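Local coordinates for 3,5-epimerase/4-reductase (Arabidopsis thaliana, PDB 4QQR), which converts dTDP-4-keto-6-deoxyglucose to dTDP-L-rhamnose, epimerizing two carbons of the sugar and then reducing it with NADPH, and can likewise form UDP-L-rhamnose, at residues Thr21-Gly26 against Asn176-Ile181; Gly114-Tyr119 against Asp135-Thr140; Phe221-Val226 against Pro277-Ile282. All blocks are in the same frame, centred on the assembly; numbering follows the deposited sequence.

Contact 1 of 3, residues Thr21-Gly26 against Asn176-Ile181. With SO4 (sulfate ion), chain H.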
loop_
_atom_site.group_PDB
_atom_site.type_symbol
_atom_site.label_atom_id
_atom_site.label_comp_id
_atom_site.label_asym_id
_atom_site.label_seq_id
_atom_site.Cartn_x
_atom_site.Cartn_y
_atom_site.Cartn_z
ATOM N N THR A 21 -13.517 14.552 14.289
ATOM C CA THR A 21 -12.434 14.684 15.251
ATOM C C THR A 21 -11.367 15.696 14.813
ATOM O O THR A 21 -10.867 16.459 15.630
ATOM C CB THR A 21 -11.771 13.297 15.471
ATOM O OG1 THR A 21 -12.602 12.498 16.325
ATOM C CG2 THR A 21 -10.369 13.432 16.074
ATOM N N GLY A 22 -11.038 15.714 13.524
ATOM C CA GLY A 22 -9.853 16.410 13.052
ATOM C C GLY A 22 -10.005 17.856 12.609
ATOM O O GLY A 22 -11.097 18.419 12.647
ATOM N N TRP A 23 -8.904 18.454 12.167
ATOM C CA TRP A 23 -8.883 19.873 11.838
ATOM C C TRP A 23 -9.751 20.182 10.611
ATOM O O TRP A 23 -10.764 20.874 10.715
ATOM C CB TRP A 23 -7.433 20.356 11.659
ATOM C CG TRP A 23 -7.246 21.868 11.540
ATOM C CD1 TRP A 23 -8.174 22.837 11.798
ATOM C CD2 TRP A 23 -6.056 22.559 11.127
ATOM N NE1 TRP A 23 -7.638 24.083 11.575
ATOM C CE2 TRP A 23 -6.341 23.941 11.164
ATOM C CE3 TRP A 23 -4.777 22.146 10.742
ATOM C CZ2 TRP A 23 -5.398 24.909 10.817
ATOM C CZ3 TRP A 23 -3.841 23.105 10.398
ATOM C CH2 TRP A 23 -4.158 24.473 10.432
ATOM N N ILE A 24 -9.359 19.661 9.452
ATOM C CA ILE A 24 -10.109 19.864 8.210
ATOM C C ILE A 24 -11.579 19.372 8.260
ATOM O O ILE A 24 -12.505 20.074 7.821
ATOM C CB ILE A 24 -9.345 19.225 7.032
ATOM C CG1 ILE A 24 -8.085 20.036 6.743
ATOM C CG2 ILE A 24 -10.213 19.132 5.767
ATOM C CD1 ILE A 24 -7.243 19.459 5.615
ATOM N N GLY A 25 -11.781 18.172 8.797
ATOM C CA GLY A 25 -13.109 17.590 8.899
ATOM C C GLY A 25 -14.054 18.447 9.717
ATOM O O GLY A 25 -15.240 18.590 9.382
ATOM N N GLY A 26 -13.521 19.020 10.797
ATOM C CA GLY A 26 -14.253 19.988 11.589
ATOM C C GLY A 26 -14.554 21.249 10.803
ATOM O O GLY A 26 -15.672 21.767 10.869
ATOM N N ASN A 176 -4.821 27.662 17.041
ATOM C CA ASN A 176 -4.845 26.231 16.793
ATOM C C ASN A 176 -3.443 25.672 16.604
ATOM O O ASN A 176 -2.786 25.968 15.610
ATOM C CB ASN A 176 -5.701 25.946 15.561
ATOM C CG ASN A 176 -5.868 24.465 15.283
ATOM O OD1 ASN A 176 -4.914 23.684 15.372
ATOM N ND2 ASN A 176 -7.093 24.068 14.934
ATOM N N PRO A 177 -2.992 24.834 17.549
ATOM C CA PRO A 177 -1.642 24.262 17.549
ATOM C C PRO A 177 -1.284 23.495 16.270
ATOM O O PRO A 177 -0.097 23.272 15.994
ATOM C CB PRO A 177 -1.670 23.308 18.759
ATOM C CG PRO A 177 -3.097 23.104 19.070
ATOM C CD PRO A 177 -3.764 24.384 18.717
ATOM N N ARG A 178 -2.288 23.094 15.496
ATOM C CA ARG A 178 -2.009 22.376 14.256
ATOM C C ARG A 178 -1.610 23.340 13.136
ATOM O O ARG A 178 -0.938 22.964 12.180
ATOM C CB ARG A 178 -3.205 21.504 13.858
ATOM C CG ARG A 178 -3.175 20.079 14.428
ATOM C CD ARG A 178 -4.577 19.581 14.695
ATOM N NE ARG A 178 -5.129 20.227 15.878
ATOM C CZ ARG A 178 -6.407 20.573 16.039
ATOM N NH1 ARG A 178 -7.302 20.336 15.081
ATOM N NH2 ARG A 178 -6.788 21.164 17.172
ATOM N N ASN A 179 -2.023 24.592 13.283
ATOM C CA ASN A 179 -1.688 25.645 12.336
ATOM C C ASN A 179 -0.180 25.798 12.168
ATOM O O ASN A 179 0.546 25.923 13.147
ATOM C CB ASN A 179 -2.350 26.957 12.789
ATOM C CG ASN A 179 -2.341 28.039 11.717
ATOM O OD1 ASN A 179 -1.369 28.197 10.966
ATOM N ND2 ASN A 179 -3.428 28.803 11.651
ATOM N N PHE A 180 0.294 25.778 10.926
ATOM C CA PHE A 180 1.728 25.781 10.687
ATOM C C PHE A 180 2.369 27.062 11.184
ATOM O O PHE A 180 3.474 27.031 11.727
ATOM C CB PHE A 180 2.064 25.576 9.214
ATOM C CG PHE A 180 3.545 25.597 8.929
ATOM C CD1 PHE A 180 4.315 24.466 9.115
ATOM C CD2 PHE A 180 4.168 26.752 8.485
ATOM C CE1 PHE A 180 5.677 24.481 8.857
ATOM C CE2 PHE A 180 5.527 26.771 8.229
ATOM C CZ PHE A 180 6.282 25.630 8.414
ATOM N N ILE A 181 1.670 28.177 10.991
ATOM C CA ILE A 181 2.115 29.473 11.493
ATOM C C ILE A 181 2.382 29.445 12.999
ATOM O O ILE A 181 3.492 29.767 13.439
ATOM C CB ILE A 181 1.081 30.587 11.211
ATOM C CG1 ILE A 181 0.846 30.751 9.705
ATOM C CG2 ILE A 181 1.539 31.911 11.805
ATOM C CD1 ILE A 181 -0.171 31.820 9.381
HETATM S S SO4 H . -5.764 16.372 13.002
HETATM O O1 SO4 H . -4.520 16.824 12.370
HETATM O O2 SO4 H . -5.865 14.927 12.776
HETATM O O3 SO4 H . -6.905 17.052 12.386
HETATM O O4 SO4 H . -5.783 16.664 14.443
#

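Contact 2 of 3, residues Gly114-Tyr119 against Asp135-Thr140. With ZN (zinc ion), chain C.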
loop_
_atom_site.group_PDB
_atom_site.type_symbol
_atom_site.label_atom_id
_atom_site.label_comp_id
_atom_site.label_asym_id
_atom_site.label_seq_id
_atom_site.Cartn_x
_atom_site.Cartn_y
_atom_site.Cartn_z
ATOM N N GLY A 114 1.196 16.477 0.329
ATOM C CA GLY A 114 2.147 16.789 -0.715
ATOM C C GLY A 114 3.549 16.608 -0.192
ATOM O O GLY A 114 4.530 16.742 -0.929
ATOM N N CYS A 115 3.638 16.301 1.100
ATOM C CA CYS A 115 4.923 16.124 1.763
ATOM C C CYS A 115 5.557 14.791 1.439
ATOM O O CYS A 115 6.196 14.180 2.286
ATOM C CB CYS A 115 4.765 16.241 3.267
ATOM S SG CYS A 115 4.444 17.927 3.780
ATOM N N ILE A 116 5.382 14.348 0.208
ATOM C CA ILE A 116 5.989 13.121 -0.254
ATOM C C ILE A 116 6.945 13.419 -1.419
ATOM O O ILE A 116 7.382 12.537 -2.159
ATOM C CB ILE A 116 4.906 12.151 -0.680
ATOM C CG1 ILE A 116 3.967 12.835 -1.670
ATOM C CG2 ILE A 116 4.156 11.678 0.538
ATOM C CD1 ILE A 116 3.066 11.865 -2.402
ATOM N N PHE A 117 7.260 14.690 -1.570
ATOM C CA PHE A 117 8.161 15.128 -2.605
ATOM C C PHE A 117 9.309 15.896 -1.960
ATOM O O PHE A 117 9.189 16.380 -0.824
ATOM C CB PHE A 117 7.412 15.982 -3.619
ATOM C CG PHE A 117 6.630 15.185 -4.630
ATOM C CD1 PHE A 117 7.250 14.666 -5.763
ATOM C CD2 PHE A 117 5.274 14.955 -4.458
ATOM C CE1 PHE A 117 6.541 13.941 -6.701
ATOM C CE2 PHE A 117 4.558 14.216 -5.405
ATOM C CZ PHE A 117 5.203 13.710 -6.525
ATOM N N GLU A 118 10.428 16.004 -2.666
ATOM C CA GLU A 118 11.586 16.727 -2.125
ATOM C C GLU A 118 12.418 17.421 -3.217
ATOM O O GLU A 118 12.585 16.881 -4.314
ATOM C CB GLU A 118 12.462 15.773 -1.322
ATOM C CG GLU A 118 13.662 16.420 -0.688
ATOM C CD GLU A 118 14.549 15.428 0.038
ATOM O OE1 GLU A 118 14.641 14.261 -0.405
ATOM O OE2 GLU A 118 15.150 15.831 1.060
ATOM N N TYR A 119 12.918 18.616 -2.917
ATOM C CA TYR A 119 13.811 19.328 -3.834
ATOM C C TYR A 119 14.911 18.400 -4.380
ATOM O O TYR A 119 15.605 17.732 -3.612
ATOM C CB TYR A 119 14.430 20.557 -3.140
ATOM C CG TYR A 119 13.482 21.741 -2.953
ATOM C CD1 TYR A 119 12.762 22.264 -4.026
ATOM C CD2 TYR A 119 13.310 22.326 -1.705
ATOM C CE1 TYR A 119 11.896 23.340 -3.858
ATOM C CE2 TYR A 119 12.446 23.397 -1.522
ATOM C CZ TYR A 119 11.744 23.903 -2.603
ATOM O OH TYR A 119 10.888 24.977 -2.422
ATOM N N ASP A 135 4.019 13.378 -11.353
ATOM C CA ASP A 135 5.370 13.070 -10.902
ATOM C C ASP A 135 5.361 11.964 -9.882
ATOM O O ASP A 135 4.373 11.757 -9.173
ATOM C CB ASP A 135 6.036 14.310 -10.308
ATOM C CG ASP A 135 6.589 15.240 -11.363
ATOM O OD1 ASP A 135 6.277 15.045 -12.556
ATOM O OD2 ASP A 135 7.349 16.159 -11.000
ATOM N N THR A 136 6.477 11.262 -9.802
ATOM C CA THR A 136 6.591 10.116 -8.924
ATOM C C THR A 136 7.205 10.575 -7.615
ATOM O O THR A 136 8.278 11.154 -7.627
ATOM C CB THR A 136 7.471 9.053 -9.585
ATOM O OG1 THR A 136 6.860 8.649 -10.819
ATOM C CG2 THR A 136 7.643 7.857 -8.682
ATOM N N PRO A 137 6.517 10.337 -6.486
ATOM C CA PRO A 137 7.014 10.800 -5.184
ATOM C C PRO A 137 8.464 10.416 -5.022
ATOM O O PRO A 137 8.821 9.267 -5.302
ATOM C CB PRO A 137 6.147 10.031 -4.182
ATOM C CG PRO A 137 4.876 9.869 -4.891
ATOM C CD PRO A 137 5.246 9.613 -6.347
ATOM N N ASN A 138 9.288 11.370 -4.611
ATOM C CA ASN A 138 10.717 11.128 -4.526
ATOM C C ASN A 138 11.247 11.221 -3.095
ATOM O O ASN A 138 12.456 11.144 -2.870
ATOM C CB ASN A 138 11.459 12.110 -5.433
ATOM C CG ASN A 138 11.417 13.522 -4.906
ATOM O OD1 ASN A 138 10.413 13.960 -4.343
ATOM N ND2 ASN A 138 12.522 14.239 -5.055
ATOM N N PHE A 139 10.342 11.405 -2.136
ATOM C CA PHE A 139 10.733 11.574 -0.738
ATOM C C PHE A 139 10.056 10.518 0.112
ATOM O O PHE A 139 9.040 10.775 0.741
ATOM C CB PHE A 139 10.334 12.963 -0.236
ATOM C CG PHE A 139 10.814 13.272 1.161
ATOM C CD1 PHE A 139 12.170 13.474 1.415
ATOM C CD2 PHE A 139 9.908 13.382 2.215
ATOM C CE1 PHE A 139 12.616 13.770 2.700
ATOM C CE2 PHE A 139 10.346 13.681 3.504
ATOM C CZ PHE A 139 11.704 13.877 3.748
ATOM N N THR A 140 10.604 9.314 0.121
ATOM C CA THR A 140 9.907 8.206 0.747
ATOM C C THR A 140 10.849 7.340 1.554
ATOM O O THR A 140 10.734 6.114 1.552
ATOM C CB THR A 140 9.146 7.347 -0.293
ATOM O OG1 THR A 140 10.049 6.907 -1.318
ATOM C CG2 THR A 140 8.013 8.156 -0.925
HETATM ZN ZN ZN C . 8.435 17.708 -12.591
#

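Contact 3 of 3, residues Phe221-Val226 against Pro277-Ile282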
loop_
_atom_site.group_PDB
_atom_site.type_symbol
_atom_site.label_atom_id
_atom_site.label_comp_id
_atom_site.label_asym_id
_atom_site.label_seq_id
_atom_site.Cartn_x
_atom_site.Cartn_y
_atom_site.Cartn_z
ATOM N N PHE A 221 -2.569 20.724 -4.106
ATOM C CA PHE A 221 -3.605 21.494 -3.405
ATOM C C PHE A 221 -2.979 22.476 -2.407
ATOM O O PHE A 221 -3.378 22.567 -1.248
ATOM C CB PHE A 221 -4.616 20.546 -2.713
ATOM C CG PHE A 221 -6.001 21.127 -2.577
ATOM C CD1 PHE A 221 -6.733 21.466 -3.699
ATOM C CD2 PHE A 221 -6.564 21.344 -1.336
ATOM C CE1 PHE A 221 -7.992 22.006 -3.591
ATOM C CE2 PHE A 221 -7.829 21.887 -1.228
ATOM C CZ PHE A 221 -8.538 22.214 -2.365
ATOM N N THR A 222 -1.976 23.202 -2.884
ATOM C CA THR A 222 -1.326 24.242 -2.119
ATOM C C THR A 222 -1.527 25.473 -2.965
ATOM O O THR A 222 -1.840 25.354 -4.142
ATOM C CB THR A 222 0.162 23.953 -1.951
ATOM O OG1 THR A 222 0.704 23.478 -3.189
ATOM C CG2 THR A 222 0.363 22.884 -0.919
ATOM N N ASN A 223 -1.392 26.648 -2.361
ATOM C CA ASN A 223 -1.491 27.901 -3.099
ATOM C C ASN A 223 -0.299 28.026 -4.015
ATOM O O ASN A 223 0.763 27.480 -3.716
ATOM C CB ASN A 223 -1.526 29.093 -2.145
ATOM C CG ASN A 223 -2.786 29.138 -1.336
ATOM O OD1 ASN A 223 -2.942 28.379 -0.387
ATOM N ND2 ASN A 223 -3.701 30.026 -1.703
ATOM N N PRO A 224 -0.478 28.710 -5.152
ATOM C CA PRO A 224 0.643 28.968 -6.068
ATOM C C PRO A 224 1.792 29.693 -5.369
ATOM O O PRO A 224 1.541 30.489 -4.472
ATOM C CB PRO A 224 0.009 29.843 -7.149
ATOM C CG PRO A 224 -1.421 29.412 -7.186
ATOM C CD PRO A 224 -1.782 29.028 -5.767
ATOM N N GLY A 225 3.032 29.397 -5.756
ATOM C CA GLY A 225 4.202 30.021 -5.157
ATOM C C GLY A 225 4.745 29.355 -3.892
ATOM O O GLY A 225 4.230 28.328 -3.435
ATOM N N VAL A 226 5.790 29.957 -3.320
ATOM C CA VAL A 226 6.380 29.463 -2.079
ATOM C C VAL A 226 6.630 30.579 -1.053
ATOM O O VAL A 226 6.917 31.714 -1.441
ATOM C CB VAL A 226 7.701 28.732 -2.361
ATOM C CG1 VAL A 226 7.431 27.408 -3.066
ATOM C CG2 VAL A 226 8.631 29.607 -3.203
ATOM N N PRO A 277 -9.200 30.017 -11.573
ATOM C CA PRO A 277 -8.446 31.250 -11.896
ATOM C C PRO A 277 -8.338 32.245 -10.725
ATOM O O PRO A 277 -7.366 32.980 -10.580
ATOM C CB PRO A 277 -9.268 31.874 -13.033
ATOM C CG PRO A 277 -10.005 30.706 -13.658
ATOM C CD PRO A 277 -10.313 29.780 -12.517
ATOM N N GLU A 278 -9.362 32.252 -9.896
ATOM C CA GLU A 278 -9.427 33.093 -8.716
ATOM C C GLU A 278 -8.445 32.665 -7.608
ATOM O O GLU A 278 -8.312 33.353 -6.591
ATOM C CB GLU A 278 -10.855 33.012 -8.200
ATOM C CG GLU A 278 -11.591 31.874 -8.943
ATOM C CD GLU A 278 -12.729 31.272 -8.152
ATOM O OE1 GLU A 278 -13.179 30.173 -8.536
ATOM O OE2 GLU A 278 -13.174 31.903 -7.162
ATOM N N LEU A 279 -7.773 31.527 -7.783
ATOM C CA LEU A 279 -6.843 31.035 -6.758
ATOM C C LEU A 279 -5.663 31.989 -6.567
ATOM O O LEU A 279 -4.954 32.298 -7.522
ATOM C CB LEU A 279 -6.338 29.640 -7.095
ATOM C CG LEU A 279 -5.361 28.952 -6.138
ATOM C CD1 LEU A 279 -5.979 28.765 -4.782
ATOM C CD2 LEU A 279 -4.959 27.613 -6.696
ATOM N N MET A 280 -5.457 32.438 -5.330
ATOM C CA MET A 280 -4.399 33.396 -5.026
ATOM C C MET A 280 -3.098 32.728 -4.585
ATOM O O MET A 280 -3.102 31.588 -4.103
ATOM C CB MET A 280 -4.860 34.333 -3.926
ATOM C CG MET A 280 -6.265 34.846 -4.111
ATOM S SD MET A 280 -6.731 35.828 -2.679
ATOM C CE MET A 280 -5.345 36.963 -2.599
ATOM N N SER A 281 -1.987 33.444 -4.738
ATOM C CA SER A 281 -0.704 32.928 -4.274
ATOM C C SER A 281 -0.576 33.054 -2.761
ATOM O O SER A 281 -1.332 33.799 -2.131
ATOM C CB SER A 281 0.451 33.635 -4.967
ATOM O OG SER A 281 0.519 33.230 -6.315
ATOM N N ILE A 282 0.387 32.329 -2.188
ATOM C CA ILE A 282 0.482 32.237 -0.735
ATOM C C ILE A 282 0.524 33.599 -0.109
ATOM O O ILE A 282 -0.330 33.925 0.720
ATOM C CB ILE A 282 1.702 31.473 -0.230
ATOM C CG1 ILE A 282 2.495 30.887 -1.396
ATOM C CG2 ILE A 282 1.269 30.428 0.822
ATOM C CD1 ILE A 282 3.521 31.828 -1.985
#

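Contact 1 of 3, residues Thr21-Gly26 against Asn176-Ile181
N176 and R178, which both pack on W23, are joined by a 2.7 Å bond from R178 N to N176 OD1; the donor lies in the carbonyl plane, and the resulting Asx turn shapes the loop. The same residues also form a type I beta turn, closed by N179 N on N176 O, and W23 lies across it. With its CG anti to the backbone N (chi1 -170°), the indole is carried from the start of helix 23-34 over to 176-181. N176 ND2 sits 3.4 Å above one face of the ring, offset toward the rim; amide and indole planes are 33° apart. ND2 and W23 NE1 are both donors, so this is contact without a hydrogen bond. R178 runs past the indole in the opposite direction: its CB lies 3.5 Å from W23 CE3, and after bends at chi2 and chi3 NH1 arrives 3.4 Å from W23 CB. At the far end of the ring, W23 CH2 approaches N179 CA. N179 caps helix 180-186 by taking the N-H of I181 on OD1, while its ND2 is held by the carbonyls of S171 and D173. A sulfate rests at the start of helix 23-34, beside W23 N and bonded to T71. In this glycine-rich Rossmann turn, where NADPH binding is inferred by similarity, an anion so placed is consistent with a site for cofactor phosphate.

Contact 2 of 3, residues Gly114-Tyr119 against Asp135-Thr140
I116 to F117 and P137 to F139 tie together the two ends of the long excursion that leads from strand 107-113 to helix 143-155 in this Rossmann fold. Hydrogen bonds come first. The amide of N138 spans the backbone of E118: OD1 accepts E118 N at 2.6 Å, and ND2 gives an almost straight bond (172°) to E118 O, which lies in the amide plane. Engaging both ends of the amide fixes which way round it sits. A chi1 of 71° places N138 CG between its own backbone N and carbonyl carbon, turning the amide to E118. Two residues before E118, I116 O takes the N-H of F139 at 3.2 Å from above the carbonyl plane, with a weaker bond from N138 N. Apolar contacts form the second class. P137 CA stands over one face of the F117 ring, 3.8 Å from the centroid in a CH-pi contact, and F131 meets the same ring at a slant. I116 CD1 runs alongside P137 and packs on its CG. The third class is metal binding: D135, whose CB touches F117 CE1, coordinates zinc through OD2, and H123 supplies a second ligand. Last is a polar edge contact, in which the extended E118 chain brings OE1 to 3.2 Å from F139 CD1 at the rim of the ring, with carboxylate and ring planes 73° apart.

Contact 3 of 3, residues Phe221-Val226 against Pro277-Ile282
N223 and P224 present two different surfaces to L279-I282, one polar and one apolar. The amide of N223 is aimed at the backbone: a chi1 of -68° sets CG beside its own N, and ND2 then donates to M280 O at 2.9 Å in a nearly straight bond (173°). The acceptor lies in the amide plane, although the donor is tilted from the plane of the M280 carbonyl. The other end of the amide is also engaged, OD1 taking the N-H of I199, and E202 lies near ND2 as a weak second acceptor. P224 turns its ring across the L279 side chain, P224 CD resting 3.6 Å from L279 CG and P224 CG near the CD2 methyl of L279. Beyond them, I282 lays its CD1 against the backbone of G225 and V226. Replacing N223 with an alanine would probably leave both M280 O and I199 N without the amide that joins them, and open a gap beside L279 CD1. Next to the P224 ring, P224 O receives I282 N at 3.2 Å, head-on to the carbonyl. I282 is the first residue of helix 282-291, where backbone N-H groups have no acceptor in the preceding turn. The loop after strand 217-220 thus supplies one of the acceptors that the helix start lacks, joining the last strand of the sheet to the C-terminal helix.

Each contact has a segment that follows a strand of the six-stranded parallel Rossmann sheet (residues 21-26 after strand 14-18; residues 114-119 after 107-113; residues 176-181 after 161-166; residues 221-226 after edge strand 217-220), while 277-282 lies between helices 270-275 and 282-291. Contact 2 is nested within the chain loop that contact 1 closes; contact 3 opens afterwards. Their centres lie about 23 Å (1 and 2), 20 Å (1 and 3) and 19 Å (2 and 3) apart. Contacts 2 and 3 touch through Y119 and V226; contacts 1 and 3 both pack on helix 200-212, and I181 reaches helix 282-291, which contact 3 opens. The set thus links the probable cofactor end, a zinc-bearing loop and the C-terminal helix.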